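Hia (Haemophilus influenzae, PDB 1S7M) probably mediates adhesion of the bacterium to host cells as a trimeric autotransporter, of which this chain is a host-recognition fragment. Local coordinates at residues Gly8-Ile13 with Thr19-Asn24; Phe63-Leu66 with Asn72-Lys75. One frame throughout, in Å; residues are numbered along the deposited sequence.

Contact 1: Gly8-Ile13 with Thr19-Asn24; sequences GAKTEI and TITPAN
K10 and T21 exchange a pair of backbone hydrogen bonds, K10 N to T21 O at 3.1 Å and T21 N to K10 O at 2.8 Å. Two residues along, E12 and T19 do the same, with E12 N to T19 O at 2.7 Å and T19 N back to E12 O. These two hydrogen-bonded pairs enclose the non-hydrogen-bonded pair T11 and I20, and together they define an antiparallel beta hairpin whose strand directions differ by 157°. Three CA-H...O contacts fill in between the amide bonds; I20 CA lies 3.3 Å from K10 O.

On one face the side chains of K10 and T21 run side by side, the lysine methylenes passing along the threonine with K10 CE 3.9 Å from T21 OG1. Extended beyond CG, the lysine rises off this face, and E12 leans back along the strand to meet it, K10 NZ forming a salt bridge with E12 OE2 at 2.7 Å.

The other face is more apolar. T11 and I20 point the same way, and T11 OG1, set beside its own backbone N (chi1 -72°), packs 3.3 Å from I20 CG1. That hydroxyl is hydrogen-bonded to the backbone O of N14 of the second subunit, whose G17 also packs on T11 and I20. Past the strand ends, A9 CB comes 3.6 Å from T21 O. The chemistry thus implies a division of labour: main-chain bonds close the hairpin, the charged pair stays on an exposed face, and the threonine-isoleucine face meets another subunit.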
ATOM      1  N   GLY A   8      -6.250  37.943   3.247  1.00 46.39           N
ATOM      2  CA  GLY A   8      -7.669  37.562   2.929  1.00 46.58           C
ATOM      3  C   GLY A   8      -8.131  36.255   3.572  1.00 46.10           C
ATOM      4  O   GLY A   8      -9.318  35.923   3.522  1.00 46.71           O
ATOM      5  N   ALA A   9      -7.205  35.511   4.173  1.00 44.69           N
ATOM      6  CA  ALA A   9      -7.552  34.248   4.810  1.00 44.63           C
ATOM      7  C   ALA A   9      -8.335  34.473   6.093  1.00 44.31           C
ATOM      8  O   ALA A   9      -8.100  35.445   6.814  1.00 45.86           O
ATOM      9  CB  ALA A   9      -6.287  33.435   5.116  1.00 43.68           C
ATOM     10  N   LYS A  10      -9.275  33.581   6.375  1.00 42.68           N
ATOM     11  CA  LYS A  10     -10.047  33.689   7.597  1.00 42.05           C
ATOM     12  C   LYS A  10     -10.191  32.327   8.263  1.00 40.90           C
ATOM     13  O   LYS A  10     -10.151  31.290   7.599  1.00 41.81           O
ATOM     14  CB  LYS A  10     -11.436  34.276   7.324  1.00 43.19           C
ATOM     15  CG  LYS A  10     -12.363  33.408   6.489  1.00 44.94           C
ATOM     16  CD  LYS A  10     -13.739  34.049   6.396  1.00 46.11           C
ATOM     17  CE  LYS A  10     -14.753  33.118   5.746  1.00 47.91           C
ATOM     18  NZ  LYS A  10     -16.109  33.739   5.680  1.00 49.59           N
ATOM     19  N   THR A  11     -10.344  32.346   9.578  1.00 37.45           N
ATOM     20  CA  THR A  11     -10.515  31.141  10.360  1.00 36.82           C
ATOM     21  C   THR A  11     -11.824  31.282  11.119  1.00 36.93           C
ATOM     22  O   THR A  11     -11.985  32.204  11.913  1.00 38.04           O
ATOM     23  CB  THR A  11      -9.373  30.976  11.367  1.00 34.67           C
ATOM     24  OG1 THR A  11      -8.178  30.622  10.670  1.00 34.70           O
ATOM     25  CG2 THR A  11      -9.707  29.907  12.397  1.00 35.56           C
ATOM     26  N   GLU A  12     -12.762  30.378  10.866  1.00 37.12           N
ATOM     27  CA  GLU A  12     -14.050  30.416  11.539  1.00 35.70           C
ATOM     28  C   GLU A  12     -14.216  29.272  12.514  1.00 35.04           C
ATOM     29  O   GLU A  12     -13.801  28.147  12.240  1.00 33.20           O
ATOM     30  CB  GLU A  12     -15.191  30.347  10.527  1.00 37.81           C
ATOM     31  CG  GLU A  12     -15.252  31.507   9.569  1.00 46.23           C
ATOM     32  CD  GLU A  12     -16.614  31.632   8.892  1.00 49.56           C
ATOM     33  OE1 GLU A  12     -17.587  31.005   9.384  1.00 51.64           O
ATOM     34  OE2 GLU A  12     -16.708  32.368   7.883  1.00 51.16           O
ATOM     35  N   ILE A  13     -14.826  29.578  13.654  1.00 33.86           N
ATOM     36  CA  ILE A  13     -15.121  28.597  14.680  1.00 34.31           C
ATOM     37  C   ILE A  13     -16.627  28.678  14.902  1.00 35.55           C
ATOM     38  O   ILE A  13     -17.167  29.749  15.178  1.00 35.05           O
ATOM     39  CB  ILE A  13     -14.426  28.917  16.009  1.00 35.30           C
ATOM     40  CG1 ILE A  13     -12.913  28.833  15.847  1.00 36.08           C
ATOM     41  CG2 ILE A  13     -14.887  27.952  17.078  1.00 35.17           C
ATOM     42  CD1 ILE A  13     -12.157  29.267  17.076  1.00 38.85           C
ATOM     43  N   THR A  19     -12.864  26.032  10.580  1.00 34.77           N
ATOM     44  CA  THR A  19     -12.632  26.091   9.136  1.00 35.25           C
ATOM     45  C   THR A  19     -11.737  27.284   8.743  1.00 36.96           C
ATOM     46  O   THR A  19     -11.969  28.415   9.185  1.00 37.07           O
ATOM     47  CB  THR A  19     -13.953  26.223   8.349  1.00 34.43           C
ATOM     48  OG1 THR A  19     -14.840  25.160   8.702  1.00 36.92           O
ATOM     49  CG2 THR A  19     -13.692  26.148   6.871  1.00 31.51           C
ATOM     50  N   ILE A  20     -10.718  27.023   7.926  1.00 36.41           N
ATOM     51  CA  ILE A  20      -9.819  28.061   7.437  1.00 34.78           C
ATOM     52  C   ILE A  20     -10.071  28.187   5.942  1.00 36.14           C
ATOM     53  O   ILE A  20      -9.946  27.213   5.198  1.00 36.23           O
ATOM     54  CB  ILE A  20      -8.305  27.715   7.592  1.00 34.42           C
ATOM     55  CG1 ILE A  20      -7.857  27.751   9.055  1.00 36.08           C
ATOM     56  CG2 ILE A  20      -7.469  28.744   6.852  1.00 29.39           C
ATOM     57  CD1 ILE A  20      -8.217  26.545   9.877  1.00 37.72           C
ATOM     58  N   THR A  21     -10.439  29.380   5.504  1.00 35.30           N
ATOM     59  CA  THR A  21     -10.670  29.624   4.092  1.00 37.24           C
ATOM     60  C   THR A  21      -9.468  30.425   3.596  1.00 38.47           C
ATOM     61  O   THR A  21      -9.202  31.519   4.079  1.00 37.74           O
ATOM     62  CB  THR A  21     -11.952  30.433   3.873  1.00 36.27           C
ATOM     63  OG1 THR A  21     -13.046  29.775   4.518  1.00 35.69           O
ATOM     64  CG2 THR A  21     -12.242  30.573   2.394  1.00 34.70           C
ATOM     65  N   PRO A  22      -8.712  29.873   2.639  1.00 40.74           N
ATOM     66  CA  PRO A  22      -7.529  30.543   2.085  1.00 42.91           C
ATOM     67  C   PRO A  22      -7.892  31.892   1.473  1.00 45.46           C
ATOM     68  O   PRO A  22      -9.067  32.179   1.230  1.00 45.21           O
ATOM     69  CB  PRO A  22      -7.036  29.562   1.028  1.00 41.30           C
ATOM     70  CG  PRO A  22      -7.527  28.253   1.509  1.00 42.45           C
ATOM     71  CD  PRO A  22      -8.919  28.572   1.987  1.00 41.44           C
ATOM     72  N   ALA A  23      -6.882  32.713   1.209  1.00 48.24           N
ATOM     73  CA  ALA A  23      -7.130  34.025   0.622  1.00 51.10           C
ATOM     74  C   ALA A  23      -7.823  33.911  -0.726  1.00 52.72           C
ATOM     75  O   ALA A  23      -8.321  34.903  -1.247  1.00 54.43           O
ATOM     76  CB  ALA A  23      -5.819  34.796   0.468  1.00 50.44           C
ATOM     77  N   ASN A  24      -7.876  32.702  -1.279  1.00 54.18           N
ATOM     78  CA  ASN A  24      -8.494  32.487  -2.584  1.00 54.99           C
ATOM     79  C   ASN A  24      -9.899  31.865  -2.604  1.00 55.99           C
ATOM     80  O   ASN A  24     -10.331  31.358  -3.635  1.00 56.66           O
ATOM     81  CB  ASN A  24      -7.556  31.661  -3.454  1.00 55.17           C
TER

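Contact 2: Phe63-Leu66 with Asn72-Lys75; sequences FDPL and NLTK
F63 reaches from its loop to two consecutive residues at the start of helix 70-77, and the ring does most of the touching. Loop and helix both fall within the region matching the HiaBD2_N (GIN) domain of trimeric autotransporter adhesins, and the contact packs the loop against the first turn of the helix there. The CE1 edge of F63 meets the amide oxygen of N72: OD1 lies near the ring plane, 3.4 Å from F63 CE1 and 3.7 Å from F63 CZ, with ring and amide planes 37° apart. An oxygen placed at an aromatic rim faces the slightly positive C-H groups, so the approach is probably mildly favourable. CG of F63 stands anti to the backbone N (chi1 177°), which throws the ring out from the loop toward the helix.

On the other side of the ring tip the contact is apolar. L73 CD1 comes obliquely to within 3.6 Å of F63 CE2, and together with the N72 approach this makes the close-packed part of the contact. S68, in the chain between the two segments, touches both F63 and L73. N72 is buried, and its OD1 is held by a hydrogen bond from N86 ND2; separately, the backbone N of N72 is hydrogen-bonded to S69 OG.

The looser side begins at P65. The same methyl, L73 CD1, reaches P65 CB at 4.0 Å, and the proline is exposed. Here, on its exposed side, the loop is shaped by its own polar bond: L66 N donates to D64 OD2 at 2.8 Å, closing an Asx turn, with the carboxylate oxygen met from above its plane. What follows is a small junction in which shape, rather than direct hydrogen bonding, ties loop to helix: an aromatic ring that meets a buried amide, held by N86, at one edge and, obliquely near CE2, a leucine methyl shared with an exposed proline.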
ATOM      1  N   PHE A  63      12.846  -3.480  18.587  1.00 38.11           N
ATOM      2  CA  PHE A  63      11.856  -4.524  18.388  1.00 34.29           C
ATOM      3  C   PHE A  63      12.046  -5.388  19.615  1.00 34.00           C
ATOM      4  O   PHE A  63      13.170  -5.767  19.950  1.00 32.90           O
ATOM      5  CB  PHE A  63      12.156  -5.354  17.132  1.00 31.93           C
ATOM      6  CG  PHE A  63      11.195  -6.507  16.909  1.00 29.70           C
ATOM      7  CD1 PHE A  63      10.023  -6.330  16.176  1.00 28.17           C
ATOM      8  CD2 PHE A  63      11.477  -7.772  17.418  1.00 25.87           C
ATOM      9  CE1 PHE A  63       9.145  -7.399  15.947  1.00 25.69           C
ATOM     10  CE2 PHE A  63      10.611  -8.843  17.198  1.00 26.29           C
ATOM     11  CZ  PHE A  63       9.441  -8.658  16.457  1.00 25.56           C
ATOM     12  N   ASP A  64      10.958  -5.697  20.294  1.00 33.29           N
ATOM     13  CA  ASP A  64      11.069  -6.522  21.464  1.00 34.59           C
ATOM     14  C   ASP A  64      10.689  -7.934  21.091  1.00 33.81           C
ATOM     15  O   ASP A  64       9.539  -8.218  20.825  1.00 32.73           O
ATOM     16  CB  ASP A  64      10.158  -5.993  22.578  1.00 37.45           C
ATOM     17  CG  ASP A  64      10.183  -6.872  23.821  1.00 38.80           C
ATOM     18  OD1 ASP A  64       9.547  -6.501  24.830  1.00 38.63           O
ATOM     19  OD2 ASP A  64      10.829  -7.944  23.784  1.00 41.66           O
ATOM     20  N   PRO A  65      11.667  -8.851  21.078  1.00 35.36           N
ATOM     21  CA  PRO A  65      11.442 -10.261  20.734  1.00 33.39           C
ATOM     22  C   PRO A  65      10.491 -11.025  21.652  1.00 32.95           C
ATOM     23  O   PRO A  65       9.902 -12.012  21.231  1.00 31.29           O
ATOM     24  CB  PRO A  65      12.848 -10.866  20.788  1.00 34.31           C
ATOM     25  CG  PRO A  65      13.737  -9.717  20.476  1.00 35.73           C
ATOM     26  CD  PRO A  65      13.102  -8.582  21.264  1.00 35.23           C
ATOM     27  N   LEU A  66      10.329 -10.573  22.892  1.00 32.89           N
ATOM     28  CA  LEU A  66       9.490 -11.307  23.843  1.00 35.03           C
ATOM     29  C   LEU A  66       7.983 -11.114  23.781  1.00 34.80           C
ATOM     30  O   LEU A  66       7.237 -11.858  24.411  1.00 34.77           O
ATOM     31  CB  LEU A  66       9.999 -11.058  25.272  1.00 36.70           C
ATOM     32  CG  LEU A  66      11.346 -11.763  25.492  1.00 40.09           C
ATOM     33  CD1 LEU A  66      12.082 -11.245  26.746  1.00 41.04           C
ATOM     34  CD2 LEU A  66      11.059 -13.256  25.594  1.00 39.33           C
ATOM     35  N   ASN A  72       6.404 -13.166  13.252  1.00 22.14           N
ATOM     36  CA  ASN A  72       6.914 -11.796  13.246  1.00 21.58           C
ATOM     37  C   ASN A  72       8.389 -11.756  13.588  1.00 22.56           C
ATOM     38  O   ASN A  72       9.154 -11.017  12.969  1.00 24.07           O
ATOM     39  CB  ASN A  72       6.131 -10.892  14.214  1.00 19.43           C
ATOM     40  CG  ASN A  72       5.998  -9.462  13.697  1.00 22.06           C
ATOM     41  OD1 ASN A  72       6.350  -8.485  14.376  1.00 17.73           O
ATOM     42  ND2 ASN A  72       5.482  -9.333  12.465  1.00 21.26           N
ATOM     43  N   LEU A  73       8.806 -12.553  14.566  1.00 23.70           N
ATOM     44  CA  LEU A  73      10.220 -12.578  14.971  1.00 25.19           C
ATOM     45  C   LEU A  73      11.143 -13.136  13.869  1.00 23.28           C
ATOM     46  O   LEU A  73      12.239 -12.625  13.651  1.00 23.60           O
ATOM     47  CB  LEU A  73      10.391 -13.403  16.265  1.00 24.91           C
ATOM     48  CG  LEU A  73      11.810 -13.455  16.852  1.00 29.51           C
ATOM     49  CD1 LEU A  73      12.342 -12.048  17.047  1.00 27.19           C
ATOM     50  CD2 LEU A  73      11.797 -14.204  18.211  1.00 29.79           C
ATOM     51  N   THR A  74      10.693 -14.190  13.193  1.00 23.40           N
ATOM     52  CA  THR A  74      11.461 -14.816  12.126  1.00 25.67           C
ATOM     53  C   THR A  74      11.765 -13.774  11.048  1.00 25.82           C
ATOM     54  O   THR A  74      12.910 -13.627  10.597  1.00 24.85           O
ATOM     55  CB  THR A  74      10.658 -15.955  11.474  1.00 25.55           C
ATOM     56  OG1 THR A  74      10.421 -16.982  12.435  1.00 31.58           O
ATOM     57  CG2 THR A  74      11.409 -16.558  10.307  1.00 27.12           C
ATOM     58  N   LYS A  75      10.723 -13.044  10.655  1.00 24.07           N
ATOM     59  CA  LYS A  75      10.864 -12.032   9.628  1.00 25.29           C
ATOM     60  C   LYS A  75      11.767 -10.923  10.140  1.00 25.39           C
ATOM     61  O   LYS A  75      12.598 -10.400   9.385  1.00 25.27           O
ATOM     62  CB  LYS A  75       9.474 -11.514   9.212  1.00 22.44           C
ATOM     63  CG  LYS A  75       8.690 -12.551   8.381  1.00 23.36           C
ATOM     64  CD  LYS A  75       7.224 -12.195   8.180  1.00 23.96           C
ATOM     65  CE  LYS A  75       6.581 -13.216   7.239  1.00 23.37           C
ATOM     66  NZ  LYS A  75       5.090 -13.140   7.241  1.00 26.62           N
TER

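Both contacts are local, each joining pieces only six residues apart in sequence, yet they hold separate elements: contact 1 two neighbouring strands of the four-stranded antiparallel sheet, contact 2 a loop and the helix that follows it. Their centres are 48 Å apart and their nearest atoms about 38 Å, with no touch. Contact 1 is a surface contact far from the chain centre, held chiefly by main-chain hydrogen bonds and joined to the second subunit. Contact 2 is partly buried, closer to the chain centre, and relies on side-chain packing, with the amide oxygen of its buried asparagine bonded within the same chain.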